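Side-chain contact in RegF protein (PDB 4HOJ), which binds glutathione and calcium ions and is a glutathione S-transferase homologue, also named stringent starvation protein A: residues E41-M46 against V52-E57. Residues are numbered along the deposited sequence; the frame is centred on the assembly and turned at random.
Sequences EDLAVM and VPVLVE. With GSH (glutathione), chain C.
Val-54 is the central bump: it enters the hollow between Leu-43 and Met-46, three residues apart on the short helix 41-46. Its two methyls divide the work. Val-54 CG2 meets Leu-43 CD1 at 3.9 Å, the two side chains running past each other in opposite directions. Val-54 CG1 lies 3.9 Å from Met-46 SD and also reaches the CB of that methionine. Leu-43 in turn fits between two valines. Leu-43 CD1, which touches Val-54, also lies 4.1 Å from Val-52 CG1, where the side chains cross at about a right angle. Met-46 extends to chi2 and then bends (chi3 -65°). Met-46 SD bridges Val-54 and Val-56, 3.7 Å from Val-56 CG2. The interface is small and wholly apolar. The segment axes cross at 79°, so the helix lies across the strand. Pro-53 and Leu-55 point away, Pro-53 onto helices 13-25 and 65-75 and Leu-55 onto helix 65-75. The backbone of Val-52 binds the cysteinyl part of glutathione by two hydrogen bonds: Val-52 N donates to GSH O2 (3.0 Å), and Val-52 O accepts from GSH N2 (2.8 Å). The peptide bond between Val-52 and Pro-53 is cis. This backbone pairing beside a cis-proline is a hallmark of the glutathione site in the thioredoxin-like N-terminal domain of glutathione transferases; helix 41-46 packs on one face of its sheet, at strand 54-57.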
loop_
_atom_site.group_PDB
_atom_site.type_symbol
_atom_site.label_atom_id
_atom_site.label_comp_id
_atom_site.label_asym_id
_atom_site.label_seq_id
_atom_site.Cartn_x
_atom_site.Cartn_y
_atom_site.Cartn_z
ATOM N N GLU A 41 -17.422 13.978 14.837
ATOM C CA GLU A 41 -17.459 12.578 15.254
ATOM C C GLU A 41 -17.649 11.614 14.086
ATOM O O GLU A 41 -17.175 10.480 14.132
ATOM C CB GLU A 41 -18.528 12.369 16.325
ATOM C CG GLU A 41 -18.114 12.945 17.643
ATOM C CD GLU A 41 -19.216 12.838 18.680
ATOM O OE1 GLU A 41 -20.308 12.269 18.405
ATOM O OE2 GLU A 41 -19.013 13.343 19.795
ATOM N N ASP A 42 -18.289 12.061 13.016
ATOM C CA ASP A 42 -18.525 11.129 11.932
ATOM C C ASP A 42 -17.255 10.795 11.178
ATOM O O ASP A 42 -17.213 9.779 10.475
ATOM C CB ASP A 42 -19.672 11.531 11.010
ATOM C CG ASP A 42 -19.347 12.638 10.110
ATOM O OD1 ASP A 42 -20.013 12.718 9.043
ATOM O OD2 ASP A 42 -18.434 13.426 10.437
ATOM N N LEU A 43 -16.193 11.609 11.277
ATOM C CA LEU A 43 -14.904 11.256 10.700
ATOM C C LEU A 43 -14.410 9.888 11.198
ATOM O O LEU A 43 -13.931 9.073 10.387
ATOM C CB LEU A 43 -13.842 12.336 10.927
ATOM C CG LEU A 43 -12.589 12.131 10.081
ATOM C CD1 LEU A 43 -12.809 12.285 8.535
ATOM C CD2 LEU A 43 -11.450 13.070 10.490
ATOM N N ALA A 44 -14.513 9.620 12.487
ATOM C CA ALA A 44 -14.056 8.329 12.991
ATOM C C ALA A 44 -14.986 7.171 12.606
ATOM O O ALA A 44 -14.555 6.025 12.611
ATOM C CB ALA A 44 -13.854 8.400 14.484
ATOM N N VAL A 45 -16.243 7.441 12.275
ATOM C CA VAL A 45 -17.130 6.381 11.809
ATOM C C VAL A 45 -16.724 6.002 10.380
ATOM O O VAL A 45 -16.719 4.816 10.013
ATOM C CB VAL A 45 -18.580 6.871 11.840
ATOM C CG1 VAL A 45 -19.526 5.793 11.283
ATOM C CG2 VAL A 45 -18.993 7.193 13.285
ATOM N N MET A 46 -16.366 6.990 9.567
ATOM C CA MET A 46 -15.948 6.750 8.177
ATOM C C MET A 46 -14.551 6.146 8.106
ATOM O O MET A 46 -14.225 5.391 7.184
ATOM C CB MET A 46 -15.964 8.074 7.374
ATOM C CG MET A 46 -17.371 8.585 7.051
ATOM S SD MET A 46 -17.394 10.061 6.061
ATOM C CE MET A 46 -16.643 11.221 7.195
ATOM N N VAL A 52 -8.219 12.738 7.682
ATOM C CA VAL A 52 -8.525 13.062 6.288
ATOM C C VAL A 52 -7.327 12.690 5.413
ATOM O O VAL A 52 -6.196 12.641 5.902
ATOM C CB VAL A 52 -8.850 14.584 6.115
ATOM C CG1 VAL A 52 -10.166 14.851 6.785
ATOM C CG2 VAL A 52 -7.715 15.453 6.673
ATOM N N PRO A 53 -7.549 12.403 4.129
ATOM C CA PRO A 53 -8.830 12.497 3.433
ATOM C C PRO A 53 -9.688 11.256 3.549
ATOM O O PRO A 53 -9.222 10.111 3.842
ATOM C CB PRO A 53 -8.412 12.632 1.966
ATOM C CG PRO A 53 -7.051 11.872 1.892
ATOM C CD PRO A 53 -6.396 12.285 3.219
ATOM N N VAL A 54 -10.996 11.430 3.323
ATOM C CA VAL A 54 -11.971 10.351 3.150
ATOM C C VAL A 54 -12.750 10.659 1.877
ATOM O O VAL A 54 -13.054 11.851 1.598
ATOM C CB VAL A 54 -12.930 10.301 4.328
ATOM C CG1 VAL A 54 -14.099 9.342 4.098
ATOM C CG2 VAL A 54 -12.146 9.888 5.593
ATOM N N LEU A 55 -13.051 9.669 1.050
ATOM C CA LEU A 55 -13.936 9.864 -0.069
ATOM C C LEU A 55 -15.200 9.066 0.161
ATOM O O LEU A 55 -15.139 7.864 0.539
ATOM C CB LEU A 55 -13.256 9.413 -1.346
ATOM C CG LEU A 55 -14.001 9.752 -2.645
ATOM C CD1 LEU A 55 -13.718 11.215 -3.050
ATOM C CD2 LEU A 55 -13.605 8.826 -3.794
ATOM N N VAL A 56 -16.348 9.693 -0.084
ATOM C CA VAL A 56 -17.631 9.010 -0.036
ATOM C C VAL A 56 -18.297 9.112 -1.376
ATOM O O VAL A 56 -18.418 10.214 -1.938
ATOM C CB VAL A 56 -18.550 9.591 1.073
ATOM C CG1 VAL A 56 -19.949 8.922 1.031
ATOM C CG2 VAL A 56 -17.881 9.406 2.443
ATOM N N GLU A 57 -18.743 7.993 -1.928
ATOM C CA GLU A 57 -19.605 8.056 -3.101
ATOM C C GLU A 57 -20.688 7.023 -2.910
ATOM O O GLU A 57 -20.418 5.807 -2.891
ATOM C CB GLU A 57 -18.820 7.781 -4.380
ATOM C CG GLU A 57 -19.709 7.963 -5.575
ATOM C CD GLU A 57 -19.020 7.772 -6.916
ATOM O OE1 GLU A 57 -17.931 7.159 -6.978
ATOM O OE2 GLU A 57 -19.612 8.248 -7.925
HETATM N N1 GSH C . -1.958 7.548 5.298
HETATM C CA1 GSH C . -2.931 8.678 5.257
HETATM C C1 GSH C . -3.301 8.984 3.853
HETATM O O11 GSH C . -4.451 9.415 3.585
HETATM O O12 GSH C . -2.424 8.827 2.983
HETATM C CB1 GSH C . -2.409 9.892 6.039
HETATM C CG1 GSH C . -3.469 10.980 6.247
HETATM C CD1 GSH C . -3.011 11.963 7.308
HETATM O OE1 GSH C . -1.940 11.905 7.868
HETATM N N2 GSH C . -3.938 12.973 7.518
HETATM C CA2 GSH C . -3.649 13.973 8.545
HETATM C C2 GSH C . -4.740 13.844 9.577
HETATM O O2 GSH C . -5.929 13.648 9.381
HETATM C CB2 GSH C . -3.677 15.388 8.076
HETATM S SG2 GSH C . -2.557 15.730 6.747
HETATM N N3 GSH C . -4.276 14.111 10.932
HETATM C CA3 GSH C . -5.184 14.034 12.062
HETATM C C3 GSH C . -4.691 12.938 12.955
HETATM O O31 GSH C . -3.763 12.105 12.674
HETATM O O32 GSH C . -5.282 12.851 14.056
#